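Local structure of lovastatin nonaketide synthase mokA (Monascus pilosus, 6AD3) at residues Gly171-Gln174 against Leu175-Thr178; Val236-Phe239 against Ala240-Ala243; Asp309-Val312 against Ala313-Ile316; Val410-Arg414 against Leu415-Val419. The protein catalyses, as an iterative type I polyketide synthase, the nine-step assembly of the lovastatin (monacolin K) polyketide, and is represented by its C-terminal condensation domain. The protein carries 1 engineered substitution. All coordinates share one frame; numbering follows the deposited sequence.

The four contacts are local turns of one condensation domain and come in series along the chain, 1 to 4, none touching another. Interaction 1 closes helix 165-176, between strands 157-161 and 188-195 of the five-stranded mixed sheet. Interaction 2 starts helix 239-251, interaction 3 starts helix 310-322 after strand 301-307 of the six-stranded sheet, and interaction 4 ends helix 408-414. Interactions 2 and 4 approach most closely, nearest atoms about 10 Å apart, whereas the centres of 3 and 4 lie about 40 Å apart on opposite sides of the chain's centre. Together they mark two helix starts and two helix ends, where the chain enters or leaves a helix.

Interaction 1 (Gly171-Gln174 against Leu175-Thr178); sequences GYWQ and LVQT. Engineered in segment 171-174: Trp173 (natural residue Arg).
Val176 has CG1 anti to its backbone N (chi1 168°), and this turns its other methyl, CG2, back along the helix toward two aromatic side chains of the preceding turn. Tyr172 sends its ring out with CG anti to N (chi1 173°). The methyl CG2 of Val176 lies 3.7 Å from CE2 of Tyr172, with CE3 of Trp173 about as near, and is oblique to both rings. Trp173, an engineered residue in place of the natural arginine, lies side by side with Val176, and CD2 of Tyr172 sits over the centre of one indole face. The Tyr172 hydroxyl reaches past this cluster to bond Thr460 OG1 and the carbonyl O of Thr101, which fixes the hydroxyl end of the ring.

The backbone carries the last helical bonds: Leu175 N to Gly171 O at 3.0 Å, and Val176 N to Tyr172 O at 3.1 Å. The winding then tightens. Gln177 N bonds Gln174 O at 3.0 Å, an i to i+3 closure. A water accepts from Gln177 NE2 and donates to the Trp173 carbonyl O at 2.8 Å, giving that oxygen a partner where the helix runs out. Leu175 turns to strands 188-195 and 199-206, and Tyr172 to strands 199-206 and 453-460. This is the C-terminal end of the crossover helix in a beta-alpha-beta unit, packed on the mixed sheet of the condensation domain.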
ATOM      1  N   GLY A 171      12.243 -10.680  16.793  1.00 18.59           N
ATOM      2  CA  GLY A 171      10.846 -10.553  17.166  1.00 19.22           C
ATOM      3  C   GLY A 171      10.019 -10.006  15.995  1.00 18.60           C
ATOM      4  O   GLY A 171       8.900 -10.426  15.772  1.00 18.00           O
ATOM      5  N   TYR A 172      10.544  -8.976  15.352  1.00 16.03           N
ATOM      6  CA  TYR A 172       9.893  -8.379  14.172  1.00 17.27           C
ATOM      7  C   TYR A 172       9.590  -9.423  13.103  1.00 17.58           C
ATOM      8  O   TYR A 172       8.471  -9.534  12.644  1.00 16.77           O
ATOM      9  CB  TYR A 172      10.758  -7.245  13.615  1.00 15.65           C
ATOM     10  CG  TYR A 172      10.240  -6.702  12.292  1.00 15.12           C
ATOM     11  CD1 TYR A 172       9.282  -5.676  12.253  1.00 15.48           C
ATOM     12  CD2 TYR A 172      10.633  -7.272  11.089  1.00 16.27           C
ATOM     13  CE1 TYR A 172       8.798  -5.184  11.046  1.00 14.56           C
ATOM     14  CE2 TYR A 172      10.115  -6.795   9.872  1.00 15.78           C
ATOM     15  CZ  TYR A 172       9.179  -5.778   9.870  1.00 16.49           C
ATOM     16  OH  TYR A 172       8.695  -5.273   8.659  1.00 15.80           O
ATOM     17  N   TRP A 173      10.588 -10.202  12.716  1.00 15.76           N
ATOM     18  CA  TRP A 173      10.385 -11.211  11.682  1.00 18.26           C
ATOM     19  C   TRP A 173       9.469 -12.363  12.128  1.00 19.52           C
ATOM     20  O   TRP A 173       8.758 -12.952  11.302  1.00 20.67           O
ATOM     21  CB  TRP A 173      11.734 -11.718  11.143  1.00 18.61           C
ATOM     22  CG  TRP A 173      12.483 -10.672  10.373  1.00 20.22           C
ATOM     23  CD1 TRP A 173      13.548  -9.937  10.806  1.00 22.33           C
ATOM     24  CD2 TRP A 173      12.089 -10.093   9.122  1.00 18.41           C
ATOM     25  NE1 TRP A 173      13.943  -9.055   9.819  1.00 23.73           N
ATOM     26  CE2 TRP A 173      13.009  -9.077   8.818  1.00 21.04           C
ATOM     27  CE3 TRP A 173      11.072 -10.378   8.202  1.00 21.87           C
ATOM     28  CZ2 TRP A 173      12.902  -8.295   7.663  1.00 22.01           C
ATOM     29  CZ3 TRP A 173      10.967  -9.623   7.057  1.00 21.49           C
ATOM     30  CH2 TRP A 173      11.857  -8.576   6.805  1.00 20.88           C
ATOM     31  N   GLN A 174       9.367 -12.605  13.440  1.00 19.26           N
ATOM     32  CA  GLN A 174       8.325 -13.508  13.948  1.00 20.35           C
ATOM     33  C   GLN A 174       6.904 -12.924  13.758  1.00 18.39           C
ATOM     34  O   GLN A 174       5.977 -13.629  13.321  1.00 18.06           O
ATOM     35  CB  GLN A 174       8.553 -13.831  15.448  1.00 24.04           C
ATOM     36  CG  GLN A 174       9.734 -14.754  15.710  1.00 32.15           C
ATOM     37  CD  GLN A 174      10.260 -14.677  17.163  1.00 42.73           C
ATOM     38  OE1 GLN A 174      11.392 -15.089  17.442  1.00 55.89           O
ATOM     39  NE2 GLN A 174       9.453 -14.129  18.073  1.00 45.34           N
ATOM     40  N   LEU A 175       6.774 -11.607  13.938  1.00 16.85           N
ATOM     41  CA  LEU A 175       5.480 -10.933  13.753  1.00 16.63           C
ATOM     42  C   LEU A 175       5.064 -10.917  12.274  1.00 16.16           C
ATOM     43  O   LEU A 175       3.896 -11.092  11.960  1.00 16.15           O
ATOM     44  CB  LEU A 175       5.515  -9.515  14.319  1.00 16.33           C
ATOM     45  CG  LEU A 175       5.607  -9.374  15.837  1.00 18.71           C
ATOM     46  CD1 LEU A 175       5.829  -7.917  16.224  1.00 19.68           C
ATOM     47  CD2 LEU A 175       4.366  -9.906  16.545  1.00 22.61           C
ATOM     48  N   VAL A 176       6.046 -10.946  11.385  1.00 16.75           N
ATOM     49  CA  VAL A 176       5.788 -11.053   9.969  1.00 16.52           C
ATOM     50  C   VAL A 176       5.101 -12.369   9.631  1.00 17.15           C
ATOM     51  O   VAL A 176       4.261 -12.425   8.722  1.00 17.97           O
ATOM     52  CB  VAL A 176       7.092 -10.827   9.133  1.00 15.63           C
ATOM     53  CG1 VAL A 176       6.912 -11.226   7.681  1.00 19.80           C
ATOM     54  CG2 VAL A 176       7.501  -9.379   9.231  1.00 17.41           C
ATOM     55  N   GLN A 177       5.386 -13.396  10.423  1.00 16.96           N
ATOM     56  CA  GLN A 177       4.814 -14.742  10.225  1.00 19.57           C
ATOM     57  C   GLN A 177       3.656 -15.034  11.170  1.00 17.24           C
ATOM     58  O   GLN A 177       3.208 -16.187  11.298  1.00 18.37           O
ATOM     59  CB  GLN A 177       5.886 -15.824  10.445  1.00 22.35           C
ATOM     60  CG  GLN A 177       7.056 -15.762   9.512  1.00 27.04           C
ATOM     61  CD  GLN A 177       6.659 -15.787   8.052  1.00 28.46           C
ATOM     62  OE1 GLN A 177       5.769 -16.531   7.645  1.00 31.17           O
ATOM     63  NE2 GLN A 177       7.359 -15.027   7.254  1.00 31.97           N
ATOM     64  N   THR A 178       3.087 -14.011  11.772  1.00 17.96           N
ATOM     65  CA  THR A 178       2.072 -14.258  12.783  1.00 17.76           C
ATOM     66  C   THR A 178       0.773 -14.812  12.152  1.00 18.33           C
ATOM     67  O   THR A 178       0.489 -14.601  10.970  1.00 19.24           O
ATOM     68  CB  THR A 178       1.798 -12.988  13.619  1.00 20.32           C
ATOM     69  OG1 THR A 178       1.216 -13.373  14.893  1.00 22.32           O
ATOM     70  CG2 THR A 178       0.875 -12.120  12.889  1.00 23.91           C
TER
HETATM   71  O   HOH W   1       9.669 -13.635   8.742  1.00 28.16           O

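Interaction 2 (Val236-Phe239 against Ala240-Ala243); sequences VPQF and ADLA
Phe239 packs against Ala243 one helical turn on, and its side chain can be followed outward. CB starts close to the next peptide, 3.1 Å from Ala240 N. A chi1 of 180° puts the ring opposite the Phe239 nitrogen, and it runs forward along the helix flank, toward Ala243; CD2 stays 3.6 Å from Ala240 N, which lies oblique to the ring. Farther out, CE2 reaches the methyl CB of Ala243 at 4.0 Å, and CZ lies almost as near, so this methyl rests over one ring face. The backbone fixes the spacing, since Ala243 N donates to Phe239 O at 2.8 Å in a nearly straight bond.

Gln238 is the N-cap. Its carbonyl O accepts from Leu242 N at 3.2 Å, and a water links the N-H of this N-cap residue to the carboxylate of Asp241, accepting from Gln238 N and donating to Asp241 OD2 at 2.6 Å. The amide of Gln238, bent away at chi2, is held by Glu127 N and Arg125 O. Just before the cap, Pro237 CB lies 4.3 Å from Leu242 CD1.

Phe239 also meets the ring of Phe369 edge-to-face and touches Ser79, while Leu242 touches Phe369 as well. The start of helix 239-251, following the loop after helix 213-227, is thereby tied to the end of helix 112-125 and to the loop just before helix 80-91.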
ATOM      1  N   VAL A 236     -15.697   9.687  17.282  1.00 21.47           N
ATOM      2  CA  VAL A 236     -14.785   8.796  16.509  1.00 18.41           C
ATOM      3  C   VAL A 236     -15.508   8.280  15.293  1.00 19.73           C
ATOM      4  O   VAL A 236     -16.581   7.675  15.415  1.00 19.05           O
ATOM      5  CB  VAL A 236     -14.308   7.582  17.389  1.00 20.81           C
ATOM      6  CG1 VAL A 236     -13.395   6.629  16.594  1.00 22.66           C
ATOM      7  CG2 VAL A 236     -13.594   8.072  18.618  1.00 24.11           C
ATOM      8  N   PRO A 237     -14.981   8.547  14.110  1.00 16.99           N
ATOM      9  CA  PRO A 237     -15.605   8.018  12.921  1.00 19.25           C
ATOM     10  C   PRO A 237     -15.320   6.529  12.765  1.00 19.37           C
ATOM     11  O   PRO A 237     -14.180   6.120  12.584  1.00 18.43           O
ATOM     12  CB  PRO A 237     -14.981   8.839  11.796  1.00 22.89           C
ATOM     13  CG  PRO A 237     -13.691   9.294  12.327  1.00 22.69           C
ATOM     14  CD  PRO A 237     -13.854   9.445  13.802  1.00 21.34           C
ATOM     15  N   GLN A 238     -16.347   5.709  12.899  1.00 17.47           N
ATOM     16  CA  GLN A 238     -16.107   4.295  12.983  1.00 15.30           C
ATOM     17  C   GLN A 238     -16.120   3.679  11.575  1.00 14.06           C
ATOM     18  O   GLN A 238     -16.935   4.064  10.704  1.00 16.15           O
ATOM     19  CB  GLN A 238     -17.157   3.635  13.867  1.00 16.20           C
ATOM     20  CG  GLN A 238     -17.184   4.189  15.298  1.00 17.45           C
ATOM     21  CD  GLN A 238     -15.986   3.789  16.094  1.00 17.26           C
ATOM     22  OE1 GLN A 238     -15.126   3.006  15.620  1.00 17.56           O
ATOM     23  NE2 GLN A 238     -15.953   4.215  17.361  1.00 18.09           N
ATOM     24  N   PHE A 239     -15.325   2.613  11.406  1.00 14.63           N
ATOM     25  CA  PHE A 239     -15.095   2.034  10.072  1.00 14.69           C
ATOM     26  C   PHE A 239     -16.368   1.571   9.410  1.00 14.80           C
ATOM     27  O   PHE A 239     -16.628   1.881   8.257  1.00 16.78           O
ATOM     28  CB  PHE A 239     -14.106   0.884  10.170  1.00 13.91           C
ATOM     29  CG  PHE A 239     -13.809   0.250   8.867  1.00 13.25           C
ATOM     30  CD1 PHE A 239     -13.073   0.942   7.919  1.00 16.24           C
ATOM     31  CD2 PHE A 239     -14.515  -0.871   8.472  1.00 16.39           C
ATOM     32  CE1 PHE A 239     -12.839   0.388   6.655  1.00 18.55           C
ATOM     33  CE2 PHE A 239     -14.268  -1.459   7.234  1.00 17.14           C
ATOM     34  CZ  PHE A 239     -13.435  -0.826   6.329  1.00 18.45           C
ATOM     35  N   ALA A 240     -17.208   0.823  10.138  1.00 15.25           N
ATOM     36  CA  ALA A 240     -18.408   0.254   9.501  1.00 17.23           C
ATOM     37  C   ALA A 240     -19.323   1.325   8.981  1.00 18.75           C
ATOM     38  O   ALA A 240     -19.959   1.141   7.941  1.00 19.75           O
ATOM     39  CB  ALA A 240     -19.145  -0.657  10.469  1.00 19.77           C
ATOM     40  N   ASP A 241     -19.486   2.398   9.756  1.00 19.26           N
ATOM     41  CA  ASP A 241     -20.310   3.542   9.321  1.00 20.75           C
ATOM     42  C   ASP A 241     -19.813   4.099   7.978  1.00 20.68           C
ATOM     43  O   ASP A 241     -20.582   4.242   7.004  1.00 23.14           O
ATOM     44  CB  ASP A 241     -20.327   4.620  10.413  1.00 21.08           C
ATOM     45  CG  ASP A 241     -21.033   4.132  11.696  1.00 27.78           C
ATOM     46  OD1 ASP A 241     -21.966   3.345  11.555  1.00 30.87           O
ATOM     47  OD2 ASP A 241     -20.679   4.551  12.818  1.00 25.84           O
ATOM     48  N   LEU A 242     -18.516   4.315   7.887  1.00 20.25           N
ATOM     49  CA  LEU A 242     -17.940   4.857   6.657  1.00 19.11           C
ATOM     50  C   LEU A 242     -18.024   3.868   5.517  1.00 19.13           C
ATOM     51  O   LEU A 242     -18.323   4.248   4.371  1.00 21.23           O
ATOM     52  CB  LEU A 242     -16.492   5.294   6.890  1.00 21.00           C
ATOM     53  CG  LEU A 242     -16.324   6.493   7.795  1.00 22.42           C
ATOM     54  CD1 LEU A 242     -14.858   6.716   8.115  1.00 22.68           C
ATOM     55  CD2 LEU A 242     -16.943   7.738   7.178  1.00 32.46           C
ATOM     56  N   ALA A 243     -17.766   2.596   5.804  1.00 17.44           N
ATOM     57  CA  ALA A 243     -17.808   1.547   4.756  1.00 18.78           C
ATOM     58  C   ALA A 243     -19.244   1.358   4.201  1.00 22.43           C
ATOM     59  O   ALA A 243     -19.442   1.205   2.989  1.00 22.71           O
ATOM     60  CB  ALA A 243     -17.264   0.232   5.286  1.00 20.33           C
TER
HETATM   61  O   HOH W   2     -19.024   6.587  13.056  1.00 24.85           O

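Interaction 3 (Asp309-Val312 against Ala313-Ile316); sequences DPMV and AFRI
Met311 folds its terminal methyl between Phe314 and Arg315, three and four residues on. Bends at chi2 (-62°) and chi3 bring CE over one face of the Arg315 guanidinium, 3.4 Å from NH2, while the same methyl lies 3.8 Å from CD2 of Phe314, oblique to the ring. SD stands 5.1 Å from that ring's centroid, an oblique Met-aromatic contact. Arg315, extended from CG to NE, runs back along the helix, and the carbonyl O of Met311 lies above a face of its guanidinium, offset toward the rim. On another flank, Val312 CG1 meets Ile316 CD1 at 4.0 Å, beside Ser511 of helix 495-512.

Asp309 caps the helix. Its OD2 accepts from Val312 N at 3.0 Å through the anti lone pair and more weakly from Met311 N, while its carbonyl O takes the Ala313 N-H at 3.1 Å.

One carboxylate oxygen thus serves two N-H groups of the first turn, that of Met311 only weakly, and its negative charge should suit the positive end of the helix dipole. Arg315 NH1, 5.4 Å from OD2, makes no salt bridge, so any attraction between the two charges would be at most long-range and probably weak.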
ATOM      1  N   ASP A 309      19.332  10.962  -3.776  1.00 19.33           N
ATOM      2  CA  ASP A 309      20.199  12.134  -3.601  1.00 20.78           C
ATOM      3  C   ASP A 309      19.372  13.392  -3.342  1.00 20.82           C
ATOM      4  O   ASP A 309      18.458  13.692  -4.097  1.00 20.00           O
ATOM      5  CB  ASP A 309      21.029  12.310  -4.875  1.00 22.31           C
ATOM      6  CG  ASP A 309      21.947  13.523  -4.816  1.00 31.66           C
ATOM      7  OD1 ASP A 309      23.073  13.386  -4.339  1.00 34.38           O
ATOM      8  OD2 ASP A 309      21.587  14.554  -5.365  1.00 33.11           O
ATOM      9  N   PRO A 310      19.809  14.229  -2.382  1.00 21.59           N
ATOM     10  CA  PRO A 310      18.988  15.372  -2.032  1.00 20.49           C
ATOM     11  C   PRO A 310      19.000  16.490  -3.066  1.00 19.43           C
ATOM     12  O   PRO A 310      17.989  17.196  -3.224  1.00 17.64           O
ATOM     13  CB  PRO A 310      19.594  15.850  -0.701  1.00 23.28           C
ATOM     14  CG  PRO A 310      20.987  15.323  -0.698  1.00 25.35           C
ATOM     15  CD  PRO A 310      20.848  13.977  -1.357  1.00 25.22           C
ATOM     16  N   MET A 311      20.016  16.515  -3.924  1.00 20.55           N
ATOM     17  CA  MET A 311      20.024  17.509  -5.001  1.00 19.46           C
ATOM     18  C   MET A 311      19.114  17.098  -6.135  1.00 19.96           C
ATOM     19  O   MET A 311      18.475  17.945  -6.757  1.00 18.14           O
ATOM     20  CB  MET A 311      21.443  17.793  -5.506  1.00 24.81           C
ATOM     21  CG  MET A 311      22.152  18.841  -4.677  1.00 31.10           C
ATOM     22  SD  MET A 311      21.288  20.458  -4.728  1.00 29.29           S
ATOM     23  CE  MET A 311      20.887  20.570  -6.426  1.00 29.77           C
ATOM     24  N   VAL A 312      18.983  15.782  -6.353  1.00 19.58           N
ATOM     25  CA  VAL A 312      18.014  15.294  -7.345  1.00 18.10           C
ATOM     26  C   VAL A 312      16.591  15.575  -6.862  1.00 16.79           C
ATOM     27  O   VAL A 312      15.739  16.077  -7.621  1.00 18.09           O
ATOM     28  CB  VAL A 312      18.180  13.786  -7.630  1.00 18.29           C
ATOM     29  CG1 VAL A 312      17.124  13.325  -8.605  1.00 19.31           C
ATOM     30  CG2 VAL A 312      19.580  13.494  -8.179  1.00 21.18           C
ATOM     31  N   ALA A 313      16.348  15.343  -5.598  1.00 17.01           N
ATOM     32  CA  ALA A 313      15.021  15.664  -5.003  1.00 17.73           C
ATOM     33  C   ALA A 313      14.674  17.133  -5.104  1.00 18.53           C
ATOM     34  O   ALA A 313      13.519  17.496  -5.430  1.00 18.29           O
ATOM     35  CB  ALA A 313      14.964  15.221  -3.576  1.00 16.96           C
ATOM     36  N   PHE A 314      15.678  17.971  -4.876  1.00 17.67           N
ATOM     37  CA  PHE A 314      15.533  19.428  -5.000  1.00 19.26           C
ATOM     38  C   PHE A 314      15.181  19.830  -6.421  1.00 19.01           C
ATOM     39  O   PHE A 314      14.261  20.642  -6.634  1.00 19.61           O
ATOM     40  CB  PHE A 314      16.812  20.127  -4.518  1.00 19.45           C
ATOM     41  CG  PHE A 314      16.845  21.614  -4.814  1.00 19.84           C
ATOM     42  CD1 PHE A 314      16.180  22.504  -3.988  1.00 25.96           C
ATOM     43  CD2 PHE A 314      17.444  22.080  -5.948  1.00 22.10           C
ATOM     44  CE1 PHE A 314      16.180  23.856  -4.271  1.00 32.36           C
ATOM     45  CE2 PHE A 314      17.478  23.436  -6.230  1.00 27.84           C
ATOM     46  CZ  PHE A 314      16.858  24.321  -5.378  1.00 27.00           C
ATOM     47  N   ARG A 315      15.909  19.312  -7.417  1.00 18.20           N
ATOM     48  CA  ARG A 315      15.619  19.635  -8.802  1.00 19.94           C
ATOM     49  C   ARG A 315      14.221  19.179  -9.191  1.00 17.71           C
ATOM     50  O   ARG A 315      13.528  19.842  -9.958  1.00 19.28           O
ATOM     51  CB  ARG A 315      16.649  19.000  -9.743  1.00 20.74           C
ATOM     52  CG  ARG A 315      18.022  19.631  -9.621  1.00 23.52           C
ATOM     53  CD  ARG A 315      18.975  19.209 -10.724  1.00 24.74           C
ATOM     54  NE  ARG A 315      20.315  19.647 -10.342  1.00 30.61           N
ATOM     55  CZ  ARG A 315      21.199  18.871  -9.731  1.00 33.59           C
ATOM     56  NH1 ARG A 315      21.042  17.545  -9.779  1.00 25.23           N
ATOM     57  NH2 ARG A 315      22.326  19.403  -9.241  1.00 32.14           N
ATOM     58  N   ILE A 316      13.819  18.033  -8.693  1.00 17.19           N
ATOM     59  CA  ILE A 316      12.488  17.570  -8.974  1.00 18.47           C
ATOM     60  C   ILE A 316      11.420  18.516  -8.386  1.00 16.78           C
ATOM     61  O   ILE A 316      10.452  18.851  -9.054  1.00 18.39           O
ATOM     62  CB  ILE A 316      12.309  16.122  -8.493  1.00 17.04           C
ATOM     63  CG1 ILE A 316      13.117  15.194  -9.405  1.00 18.76           C
ATOM     64  CG2 ILE A 316      10.824  15.722  -8.521  1.00 18.69           C
ATOM     65  CD1 ILE A 316      13.197  13.758  -8.872  1.00 18.07           C
TER

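Interaction 4 (Val410-Arg414 against Leu415-Val419); sequences VLLER and LGFEV
Leu411 and Leu415 touch through their branches, CG of the first lying 3.8 Å from CD1 of the second, with the two leucine CD1 atoms nearly as close. A chi1 of -176° swings the Leu411 branch away from its own nitrogen and toward the helix end, where the Leu415 side chain crosses it at a slant. Beside them Phe417 leans toward Leu412: CD2 stands 4.2 Å from CD1 of Leu412, and the carbonyl O of Leu412 lies at the ring edge, in plane, 3.6 Å from the same CD2.

These side chains are set by the backbone bonds that close the helix. Leu415 N donates to Leu411 O at 2.9 Å, with a second, weak bond to Leu412 O. Phe417 N donates to Leu412 O at 3.0 Å and nearly straight (167°), which draws the Phe417 CB in over the last turn. Within that bond's span, Gly416 N reaches Glu413 O at 3.0 Å. Gly416 takes the positive phi (93°) that leads the chain out of the helix, a conformation that glycine adopts readily.

Farther out, Leu411 packs on Trp262 and Glu263 of helix 256-266, and Arg414, bent at chi3, brings NE to a salt bridge with Glu263, so helix 408-414 meets helix 256-266 through apolar and charged contacts alike. Leu412 meets Tyr84 of helix 80-91, and both it and Phe417 touch Leu432. The bonds of Phe417 N and Gly416 N back into the last turn, with the positive phi, make a Schellman motif ending helix 408-414, accompanied by the apolar pair Leu412-Phe417 that usually goes with it.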
ATOM      1  N   VAL A 410     -14.251  -3.676  -7.300  1.00 17.72           N
ATOM      2  CA  VAL A 410     -15.552  -3.623  -7.982  1.00 19.40           C
ATOM      3  C   VAL A 410     -15.438  -3.338  -9.464  1.00 17.95           C
ATOM      4  O   VAL A 410     -16.125  -3.990 -10.265  1.00 19.47           O
ATOM      5  CB  VAL A 410     -16.705  -2.848  -7.278  1.00 26.44           C
ATOM      6  CG1 VAL A 410     -16.360  -2.250  -5.963  1.00 21.05           C
ATOM      7  CG2 VAL A 410     -17.506  -1.946  -8.218  1.00 24.15           C
ATOM      8  N   LEU A 411     -14.429  -2.570  -9.860  1.00 17.34           N
ATOM      9  CA  LEU A 411     -14.115  -2.420 -11.308  1.00 17.38           C
ATOM     10  C   LEU A 411     -13.700  -3.736 -11.925  1.00 17.57           C
ATOM     11  O   LEU A 411     -14.171  -4.129 -13.006  1.00 19.63           O
ATOM     12  CB  LEU A 411     -13.016  -1.397 -11.516  1.00 19.39           C
ATOM     13  CG  LEU A 411     -12.692  -1.110 -12.967  1.00 21.78           C
ATOM     14  CD1 LEU A 411     -13.889  -0.508 -13.692  1.00 24.39           C
ATOM     15  CD2 LEU A 411     -11.485  -0.203 -13.096  1.00 21.99           C
ATOM     16  N   LEU A 412     -12.749  -4.398 -11.304  1.00 15.76           N
ATOM     17  CA  LEU A 412     -12.291  -5.660 -11.819  1.00 17.66           C
ATOM     18  C   LEU A 412     -13.453  -6.640 -12.070  1.00 22.07           C
ATOM     19  O   LEU A 412     -13.495  -7.320 -13.107  1.00 23.76           O
ATOM     20  CB  LEU A 412     -11.312  -6.281 -10.837  1.00 18.40           C
ATOM     21  CG  LEU A 412      -9.823  -6.142 -11.096  1.00 24.80           C
ATOM     22  CD1 LEU A 412      -9.344  -5.157 -12.109  1.00 20.72           C
ATOM     23  CD2 LEU A 412      -8.989  -6.168  -9.840  1.00 22.20           C
ATOM     24  N   GLU A 413     -14.366  -6.725 -11.110  1.00 21.25           N
ATOM     25  CA  GLU A 413     -15.508  -7.631 -11.223  1.00 21.64           C
ATOM     26  C   GLU A 413     -16.396  -7.222 -12.369  1.00 23.75           C
ATOM     27  O   GLU A 413     -16.786  -8.057 -13.199  1.00 27.55           O
ATOM     28  CB  GLU A 413     -16.325  -7.652  -9.944  1.00 27.73           C
ATOM     29  CG  GLU A 413     -17.632  -8.432 -10.103  1.00 36.35           C
ATOM     30  CD  GLU A 413     -18.249  -8.809  -8.774  1.00 50.05           C
ATOM     31  OE1 GLU A 413     -18.614  -9.994  -8.592  1.00 62.87           O
ATOM     32  OE2 GLU A 413     -18.327  -7.935  -7.894  1.00 61.41           O
ATOM     33  N   ARG A 414     -16.663  -5.934 -12.467  1.00 21.90           N
ATOM     34  CA  ARG A 414     -17.454  -5.419 -13.568  1.00 27.40           C
ATOM     35  C   ARG A 414     -16.869  -5.704 -14.918  1.00 27.51           C
ATOM     36  O   ARG A 414     -17.615  -5.974 -15.857  1.00 25.78           O
ATOM     37  CB  ARG A 414     -17.711  -3.954 -13.413  1.00 28.36           C
ATOM     38  CG  ARG A 414     -18.667  -3.691 -12.283  1.00 40.06           C
ATOM     39  CD  ARG A 414     -18.957  -2.229 -12.159  1.00 46.74           C
ATOM     40  NE  ARG A 414     -19.538  -1.720 -13.381  1.00 58.00           N
ATOM     41  CZ  ARG A 414     -20.831  -1.568 -13.569  1.00 50.60           C
ATOM     42  NH1 ARG A 414     -21.689  -1.865 -12.587  1.00 48.86           N
ATOM     43  NH2 ARG A 414     -21.255  -1.027 -14.691  1.00 54.50           N
ATOM     44  N   LEU A 415     -15.542  -5.682 -15.016  1.00 22.96           N
ATOM     45  CA  LEU A 415     -14.857  -5.909 -16.263  1.00 22.01           C
ATOM     46  C   LEU A 415     -14.697  -7.409 -16.579  1.00 23.67           C
ATOM     47  O   LEU A 415     -14.143  -7.767 -17.597  1.00 29.27           O
ATOM     48  CB  LEU A 415     -13.493  -5.195 -16.220  1.00 24.76           C
ATOM     49  CG  LEU A 415     -13.513  -3.660 -16.286  1.00 24.58           C
ATOM     50  CD1 LEU A 415     -12.135  -3.074 -16.117  1.00 25.93           C
ATOM     51  CD2 LEU A 415     -14.110  -3.202 -17.612  1.00 28.08           C
ATOM     52  N   GLY A 416     -15.083  -8.272 -15.650  1.00 26.25           N
ATOM     53  CA  GLY A 416     -15.107  -9.686 -15.904  1.00 25.74           C
ATOM     54  C   GLY A 416     -13.867 -10.446 -15.521  1.00 25.35           C
ATOM     55  O   GLY A 416     -13.702 -11.583 -15.924  1.00 24.00           O
ATOM     56  N   PHE A 417     -13.001  -9.861 -14.693  1.00 20.81           N
ATOM     57  CA  PHE A 417     -11.762 -10.524 -14.369  1.00 21.65           C
ATOM     58  C   PHE A 417     -11.951 -11.575 -13.298  1.00 24.62           C
ATOM     59  O   PHE A 417     -12.808 -11.423 -12.411  1.00 25.68           O
ATOM     60  CB  PHE A 417     -10.734  -9.488 -13.894  1.00 20.26           C
ATOM     61  CG  PHE A 417     -10.126  -8.691 -15.021  1.00 21.62           C
ATOM     62  CD1 PHE A 417      -9.052  -9.210 -15.770  1.00 23.20           C
ATOM     63  CD2 PHE A 417     -10.620  -7.421 -15.348  1.00 19.79           C
ATOM     64  CE1 PHE A 417      -8.554  -8.515 -16.864  1.00 23.07           C
ATOM     65  CE2 PHE A 417     -10.088  -6.708 -16.412  1.00 21.74           C
ATOM     66  CZ  PHE A 417      -9.077  -7.282 -17.202  1.00 23.41           C
ATOM     67  N   GLU A 418     -11.086 -12.593 -13.332  1.00 22.77           N
ATOM     68  CA  GLU A 418     -10.974 -13.563 -12.257  1.00 29.77           C
ATOM     69  C   GLU A 418     -10.119 -13.001 -11.098  1.00 24.32           C
ATOM     70  O   GLU A 418      -9.247 -12.149 -11.299  1.00 23.16           O
ATOM     71  CB  GLU A 418     -10.337 -14.847 -12.795  1.00 38.91           C
ATOM     72  CG  GLU A 418     -11.008 -16.135 -12.334  1.00 57.39           C
ATOM     73  CD  GLU A 418     -12.251 -16.481 -13.139  1.00 61.64           C
ATOM     74  OE1 GLU A 418     -12.200 -17.444 -13.941  1.00 73.00           O
ATOM     75  OE2 GLU A 418     -13.302 -15.851 -12.911  1.00 56.55           O
ATOM     76  N   VAL A 419     -10.402 -13.459  -9.895  1.00 27.70           N
ATOM     77  CA  VAL A 419      -9.546 -13.164  -8.739  1.00 24.43           C
ATOM     78  C   VAL A 419      -8.210 -13.911  -8.860  1.00 26.41           C
ATOM     79  O   VAL A 419      -8.178 -15.140  -8.982  1.00 25.55           O
ATOM     80  CB  VAL A 419     -10.246 -13.614  -7.451  1.00 29.01           C
ATOM     81  CG1 VAL A 419      -9.308 -13.494  -6.276  1.00 29.30           C
ATOM     82  CG2 VAL A 419     -11.522 -12.800  -7.228  1.00 28.17           C
TER